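Local coordinates for protein glucoamylase (Thermoanaerobacterium thermosaccharolyticum, PDB 1LF6) that hydrolyses terminal alpha-1,4-linked glucose residues successively from the non-reducing ends of glucan chains, releasing beta-D-glucose, at residues L179-K182 with Y187-L190; V348-I353 with S405-R410; L488-N493 with N498-I503. All blocks are in the same frame, centred on the assembly; numbering follows the deposited sequence.

Interaction 1 (L179-K182 with Y187-L190); sequences LMAK and YTAL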
# COMPACT_ATOMS: atom_id res chain seq x y z
N LEU A 179 -16.46 -22.24 -11.72
CA LEU A 179 -16.95 -21.02 -12.36
C LEU A 179 -15.71 -20.35 -12.94
O LEU A 179 -14.77 -20.04 -12.21
CB LEU A 179 -17.62 -20.10 -11.34
CG LEU A 179 -19.07 -20.43 -10.95
CD1 LEU A 179 -19.17 -21.87 -10.49
CD2 LEU A 179 -19.53 -19.48 -9.85
N MET A 180 -15.72 -20.14 -14.25
CA MET A 180 -14.58 -19.54 -14.93
C MET A 180 -14.81 -18.08 -15.32
O MET A 180 -15.94 -17.65 -15.53
CB MET A 180 -14.24 -20.33 -16.19
CG MET A 180 -14.19 -21.84 -15.99
SD MET A 180 -12.90 -22.34 -14.84
CE MET A 180 -11.45 -21.98 -15.83
N ALA A 181 -13.71 -17.33 -15.43
CA ALA A 181 -13.76 -15.93 -15.82
C ALA A 181 -12.49 -15.65 -16.62
O ALA A 181 -11.43 -16.19 -16.31
CB ALA A 181 -13.82 -15.03 -14.59
N LYS A 182 -12.60 -14.81 -17.64
CA LYS A 182 -11.43 -14.49 -18.44
C LYS A 182 -11.50 -13.13 -19.11
O LYS A 182 -12.57 -12.53 -19.26
CB LYS A 182 -11.22 -15.58 -19.50
CG LYS A 182 -12.36 -15.72 -20.51
CD LYS A 182 -12.02 -15.06 -21.85
CE LYS A 182 -10.94 -15.84 -22.59
NZ LYS A 182 -10.62 -15.23 -23.91
N TYR A 187 -7.04 -15.95 -16.86
CA TYR A 187 -8.19 -16.79 -16.53
C TYR A 187 -8.24 -17.10 -15.03
O TYR A 187 -7.21 -17.26 -14.39
CB TYR A 187 -8.13 -18.13 -17.28
CG TYR A 187 -8.22 -18.04 -18.78
CD1 TYR A 187 -9.38 -18.45 -19.45
CD2 TYR A 187 -7.15 -17.57 -19.55
CE1 TYR A 187 -9.46 -18.40 -20.84
CE2 TYR A 187 -7.23 -17.52 -20.94
CZ TYR A 187 -8.39 -17.94 -21.58
OH TYR A 187 -8.46 -17.88 -22.95
N THR A 188 -9.46 -17.19 -14.50
CA THR A 188 -9.65 -17.52 -13.10
C THR A 188 -10.62 -18.69 -13.02
O THR A 188 -11.54 -18.82 -13.84
CB THR A 188 -10.23 -16.34 -12.29
OG1 THR A 188 -11.60 -16.12 -12.66
CG2 THR A 188 -9.42 -15.08 -12.53
N ALA A 189 -10.42 -19.54 -12.02
CA ALA A 189 -11.27 -20.70 -11.81
C ALA A 189 -11.68 -20.76 -10.35
O ALA A 189 -10.83 -20.83 -9.46
CB ALA A 189 -10.51 -21.97 -12.20
N LEU A 190 -12.99 -20.72 -10.11
CA LEU A 190 -13.52 -20.77 -8.75
C LEU A 190 -14.04 -22.18 -8.50
O LEU A 190 -14.86 -22.69 -9.27
CB LEU A 190 -14.66 -19.77 -8.60
CG LEU A 190 -15.02 -19.25 -7.21
CD1 LEU A 190 -16.41 -18.64 -7.26
CD2 LEU A 190 -14.99 -20.37 -6.20
O HOH W 1 -13.57 -17.75 -11.64
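One face of the Tyr187 ring is covered by the side chain of Lys182, whose CB stands 3.8 Å from the ring centroid in a CH-pi contact, 30° off the ring normal. The carbonyl O of Ala181 approaches the same ring obliquely. Lys182 CG sits between its backbone N and carbonyl carbon (chi1 63°), and further bends at chi2 and chi3 fold the chain along the ring until CE lies 3.2 Å from Tyr187 OH. The two side chains run side by side from a non-hydrogen-bonded pair. Without the Tyr187 ring, as with an alanine here, the aliphatic part of Lys182 would probably lose the surface it lies on and be set free to turn. On the same side of the sheet Met180, bent at chi2, brings SD to 3.6 Å from Ala189 CB, and the bend at chi3 lays CE near the same methyl. The other face carries Leu179 beside Leu190 and Ala181 beside Thr188, and there a water donates to Leu179 O at 2.6 Å and also bonds Thr188 OG1, which has a further partner in Tyr155. Four backbone bonds tie the strands, the straightest from Leu190 N to Leu179 O (165°). This beta hairpin lies inside a larger antiparallel sheet, between strands 166-173 and 243-251; helix 254-266 packs on the Met180, Tyr187 and Ala189 side, while Trp196 touches both leucines.

Interaction 2 (V348-I353 with S405-R410); sequences VANAFI and SYRLKR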
# COMPACT_ATOMS: atom_id res chain seq x y z
N VAL A 348 11.39 2.31 2.25
CA VAL A 348 11.13 0.89 2.46
C VAL A 348 12.48 0.18 2.59
O VAL A 348 12.67 -0.63 3.49
CB VAL A 348 10.31 0.31 1.27
CG1 VAL A 348 10.30 -1.23 1.33
CG2 VAL A 348 8.87 0.84 1.32
N ALA A 349 13.42 0.51 1.71
CA ALA A 349 14.75 -0.09 1.76
C ALA A 349 15.42 0.18 3.11
O ALA A 349 16.12 -0.68 3.65
CB ALA A 349 15.60 0.46 0.64
N ASN A 350 15.21 1.38 3.66
CA ASN A 350 15.80 1.71 4.94
C ASN A 350 15.24 0.83 6.06
O ASN A 350 15.95 0.49 7.00
CB ASN A 350 15.59 3.19 5.27
CG ASN A 350 16.49 4.09 4.45
OD1 ASN A 350 17.62 3.71 4.12
ND2 ASN A 350 16.01 5.28 4.12
N ALA A 351 13.96 0.47 5.94
CA ALA A 351 13.33 -0.39 6.94
C ALA A 351 13.95 -1.79 6.81
O ALA A 351 14.27 -2.43 7.81
CB ALA A 351 11.83 -0.46 6.72
N PHE A 352 14.11 -2.27 5.58
CA PHE A 352 14.71 -3.58 5.37
C PHE A 352 16.11 -3.59 5.97
O PHE A 352 16.52 -4.57 6.59
CB PHE A 352 14.79 -3.92 3.87
CG PHE A 352 13.50 -4.45 3.29
CD1 PHE A 352 12.87 -5.54 3.87
CD2 PHE A 352 12.94 -3.87 2.16
CE1 PHE A 352 11.69 -6.06 3.32
CE2 PHE A 352 11.76 -4.37 1.60
CZ PHE A 352 11.14 -5.47 2.18
N ILE A 353 16.85 -2.50 5.79
CA ILE A 353 18.20 -2.41 6.34
C ILE A 353 18.15 -2.50 7.86
O ILE A 353 18.87 -3.30 8.46
CB ILE A 353 18.88 -1.08 5.96
CG1 ILE A 353 19.09 -1.01 4.44
CG2 ILE A 353 20.22 -0.95 6.68
CD1 ILE A 353 19.95 -2.13 3.90
N SER A 405 22.72 3.92 -2.14
CA SER A 405 23.92 3.28 -2.66
C SER A 405 25.04 3.41 -1.64
O SER A 405 25.84 2.49 -1.44
CB SER A 405 24.34 3.93 -3.98
OG SER A 405 23.43 3.61 -5.02
N TYR A 406 25.10 4.57 -0.99
CA TYR A 406 26.11 4.82 0.01
C TYR A 406 25.94 3.95 1.25
O TYR A 406 26.89 3.35 1.73
CB TYR A 406 26.09 6.30 0.42
CG TYR A 406 26.81 6.56 1.72
CD1 TYR A 406 26.10 6.71 2.91
CD2 TYR A 406 28.20 6.59 1.77
CE1 TYR A 406 26.76 6.87 4.12
CE2 TYR A 406 28.87 6.75 2.97
CZ TYR A 406 28.15 6.88 4.14
OH TYR A 406 28.81 7.00 5.34
N ARG A 407 24.72 3.88 1.78
CA ARG A 407 24.46 3.08 2.97
C ARG A 407 24.65 1.59 2.72
O ARG A 407 25.04 0.85 3.63
CB ARG A 407 23.06 3.36 3.50
CG ARG A 407 22.89 4.78 4.04
CD ARG A 407 21.71 4.84 4.98
NE ARG A 407 21.92 3.99 6.15
CZ ARG A 407 20.97 3.26 6.72
NH1 ARG A 407 19.74 3.28 6.23
NH2 ARG A 407 21.25 2.52 7.77
N LEU A 408 24.38 1.14 1.51
CA LEU A 408 24.55 -0.27 1.17
C LEU A 408 25.98 -0.52 0.69
O LEU A 408 26.34 -1.64 0.34
CB LEU A 408 23.55 -0.68 0.09
CG LEU A 408 22.11 -0.87 0.59
CD1 LEU A 408 21.16 -1.06 -0.56
CD2 LEU A 408 22.06 -2.05 1.53
N LYS A 409 26.79 0.54 0.71
CA LYS A 409 28.18 0.46 0.28
C LYS A 409 28.32 -0.16 -1.10
O LYS A 409 29.25 -0.92 -1.38
CB LYS A 409 29.02 -0.32 1.30
CG LYS A 409 29.11 0.37 2.64
CD LYS A 409 30.02 -0.38 3.60
CE LYS A 409 30.14 0.37 4.92
NZ LYS A 409 31.09 -0.30 5.86
N ARG A 410 27.37 0.16 -1.97
CA ARG A 410 27.36 -0.35 -3.34
C ARG A 410 28.11 0.60 -4.25
O ARG A 410 27.52 1.26 -5.12
CB ARG A 410 25.91 -0.52 -3.82
CG ARG A 410 25.16 -1.63 -3.09
CD ARG A 410 25.75 -2.98 -3.46
NE ARG A 410 25.71 -3.18 -4.90
CZ ARG A 410 24.63 -3.57 -5.58
NH1 ARG A 410 23.49 -3.79 -4.96
NH2 ARG A 410 24.67 -3.71 -6.88
O HOH W 2 18.04 2.03 7.98
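Between Asn350 and Ile353 of helix 342-355 on one side, and Arg407, at the end of helix 395-407, and Leu408, just after it, on the other, lies a small, mixed polar and apolar contact in the (alpha/alpha) barrel of the family 15 domain. The backbones stay well apart, the nearest CA atoms across the two segments being those of Ile353 and Leu408 at 8.5 Å, so the side chains must span the distance. Arg407 does so with a chain bent at chi3 (63°), which turns the guanidinium toward the neighbouring helix. Its NH1 gives a weak hydrogen bond to Asn350 OD1 at 3.0 Å; the angle at the hydrogen is only 126°, although the acceptor sits at the guanidinium edge, near its plane. The two side chains meet at about a right angle, with amide and guanidinium planes 44° apart. The same NH1 also donates to a water at 2.7 Å, and this water in turn donates to the backbone O of Asn350 at 2.8 Å. Ile353 CG2 lies 3.8 Å from Arg407 NH2, approaching the guanidinium obliquely, and Leu408 is its apolar neighbour, though the exact spacing of their methyls is doubtful. Just beyond, Lys409 takes a positive phi in a Schellman motif that ends the helix. Asp673, from a loop, touches both Asn350 and Arg407 and may help offset the arginine's charge. The bent bond to Asn350 is weak by itself, and the water, bonded to both NH1 and Asn350 O, probably adds to the hold on the guanidinium.

Interaction 3 (L488-N493 with N498-I503); sequences LTYTEN and NGQYYI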
# COMPACT_ATOMS: atom_id res chain seq x y z
N LEU A 488 17.20 30.70 1.02
CA LEU A 488 16.15 30.43 0.04
C LEU A 488 14.81 29.98 0.62
O LEU A 488 13.77 30.20 0.01
CB LEU A 488 16.62 29.39 -0.97
CG LEU A 488 17.72 29.83 -1.94
CD1 LEU A 488 18.20 28.63 -2.75
CD2 LEU A 488 17.18 30.90 -2.87
N THR A 489 14.81 29.38 1.81
CA THR A 489 13.56 28.85 2.36
C THR A 489 13.14 29.33 3.74
O THR A 489 12.01 29.07 4.17
CB THR A 489 13.61 27.31 2.38
OG1 THR A 489 14.57 26.88 3.35
CG2 THR A 489 14.02 26.76 1.02
N TYR A 490 14.03 30.01 4.45
CA TYR A 490 13.72 30.49 5.79
C TYR A 490 13.21 31.94 5.79
O TYR A 490 13.97 32.87 5.54
CB TYR A 490 14.97 30.37 6.67
CG TYR A 490 14.74 30.68 8.14
CD1 TYR A 490 15.25 31.85 8.70
CD2 TYR A 490 14.05 29.79 8.96
CE1 TYR A 490 15.07 32.13 10.06
CE2 TYR A 490 13.87 30.06 10.31
CZ TYR A 490 14.38 31.22 10.86
OH TYR A 490 14.22 31.48 12.20
N THR A 491 11.92 32.12 6.06
CA THR A 491 11.37 33.47 6.08
C THR A 491 11.53 34.09 7.46
O THR A 491 11.60 33.39 8.47
CB THR A 491 9.87 33.49 5.70
OG1 THR A 491 9.44 34.85 5.52
CG2 THR A 491 9.02 32.84 6.80
N GLU A 492 11.62 35.41 7.49
CA GLU A 492 11.76 36.16 8.72
C GLU A 492 10.67 37.23 8.66
O GLU A 492 10.59 38.11 9.52
CB GLU A 492 13.15 36.79 8.79
CG GLU A 492 14.26 35.75 8.74
CD GLU A 492 15.59 36.33 8.36
OE1 GLU A 492 16.25 36.95 9.22
OE2 GLU A 492 15.99 36.17 7.18
N ASN A 493 9.83 37.12 7.64
CA ASN A 493 8.75 38.08 7.43
C ASN A 493 7.41 37.35 7.23
O ASN A 493 6.55 37.83 6.49
CB ASN A 493 9.07 38.91 6.18
CG ASN A 493 8.19 40.13 6.06
OD1 ASN A 493 8.00 40.65 4.96
ND2 ASN A 493 7.65 40.60 7.17
N ASN A 498 5.94 34.16 15.39
CA ASN A 498 6.94 35.22 15.46
C ASN A 498 7.49 35.60 14.08
O ASN A 498 8.44 36.37 13.98
CB ASN A 498 8.08 34.79 16.39
CG ASN A 498 9.02 33.80 15.73
OD1 ASN A 498 8.74 33.25 14.66
ND2 ASN A 498 10.16 33.55 16.38
N GLY A 499 6.88 35.05 13.03
CA GLY A 499 7.30 35.37 11.67
C GLY A 499 8.60 34.75 11.17
O GLY A 499 9.03 35.02 10.05
N GLN A 500 9.22 33.91 11.99
CA GLN A 500 10.48 33.27 11.65
C GLN A 500 10.32 31.75 11.56
O GLN A 500 10.02 31.10 12.56
CB GLN A 500 11.53 33.60 12.70
CG GLN A 500 11.85 35.09 12.80
CD GLN A 500 12.33 35.48 14.18
OE1 GLN A 500 11.53 35.89 15.03
NE2 GLN A 500 13.63 35.35 14.43
N TYR A 501 10.52 31.20 10.36
CA TYR A 501 10.37 29.76 10.15
C TYR A 501 10.63 29.34 8.71
O TYR A 501 10.55 30.15 7.78
CB TYR A 501 8.95 29.32 10.53
CG TYR A 501 7.84 30.17 9.92
CD1 TYR A 501 7.35 31.29 10.58
CD2 TYR A 501 7.28 29.84 8.68
CE1 TYR A 501 6.32 32.07 10.03
CE2 TYR A 501 6.25 30.60 8.12
CZ TYR A 501 5.77 31.72 8.81
OH TYR A 501 4.72 32.45 8.31
N TYR A 502 10.95 28.06 8.51
CA TYR A 502 11.14 27.53 7.17
C TYR A 502 9.72 27.41 6.61
O TYR A 502 8.81 26.99 7.32
CB TYR A 502 11.76 26.13 7.18
CG TYR A 502 13.23 26.08 7.53
CD1 TYR A 502 13.66 25.62 8.77
CD2 TYR A 502 14.19 26.52 6.62
CE1 TYR A 502 15.02 25.59 9.10
CE2 TYR A 502 15.55 26.50 6.94
CZ TYR A 502 15.96 26.04 8.19
OH TYR A 502 17.30 26.06 8.51
N ILE A 503 9.53 27.79 5.35
CA ILE A 503 8.22 27.67 4.75
C ILE A 503 8.18 26.37 3.96
O ILE A 503 9.21 25.72 3.79
CB ILE A 503 7.90 28.87 3.82
CG1 ILE A 503 8.87 28.93 2.64
CG2 ILE A 503 7.96 30.15 4.64
CD1 ILE A 503 8.65 30.15 1.71
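Tyr490 lies against Tyr502 and the partner strand; its CB rests 3.9 Å from Tyr502 CE2. With CG anti to the backbone N (chi1 -173°), the ring extends over the opposite strand. CD2 points at the centre of the Tyr502 ring, 3.9 Å above its plane, giving a T-shaped pair with planes at 65°; the same atom lies 3.5 Å from Tyr501 C. CE2 lies over Tyr501 N and CA, CZ beside Tyr501 N and Gln500 CB, and OH ends near Gln500 CB. Thr489 OG1, bonded to Ile485 O, comes to the edge of the Tyr502 ring. On the other face, Thr491 CG2 lies over a face of the Tyr501 ring in a CH-pi contact, 3.9 Å from the centroid, and meets Ile503 CG2 at 3.6 Å. The strands are joined by a reciprocal pair of bonds between Thr491 and Tyr501, and Ile503 N donates to Thr489 O at 3.0 Å, nearly along the C=O axis. Thr491 OG1 accepts from Asn493 N in an ST turn, Asn498 OD1 from Gln500 N in an Asx turn. Lys551 of helix 550-562 adds a cation-pi contact to Tyr490. Aromatic packing thus supplements the few backbone bonds of this short hairpin, and two hydroxyls are hydrogen-bonded: Tyr501 OH to Lys529 O and to Leu496 N of the hairpin's own loop, Tyr502 OH to Asp486.

In the fold
The three contacts follow one another along the chain without touching. Interaction 1 belongs to the N-terminal beta domain, whereas interactions 2 and 3 share the family 15 catalytic domain, their centres 33 Å apart. Interactions 1 and 3 are both largely buried antiparallel hairpins, but the first is embedded in a broad sheet and the other is a two-strand excursion after helix 468-489, with an edge-to-face tyrosine pair and helix 550-562 against it. Interaction 2, partly buried, joins separate helices through side chains and a water that also binds a backbone carbonyl. Interaction 3 comes nearest to catalysis: the Thr489 side chain is about 10 Å from that of Glu435, the probable proton acceptor.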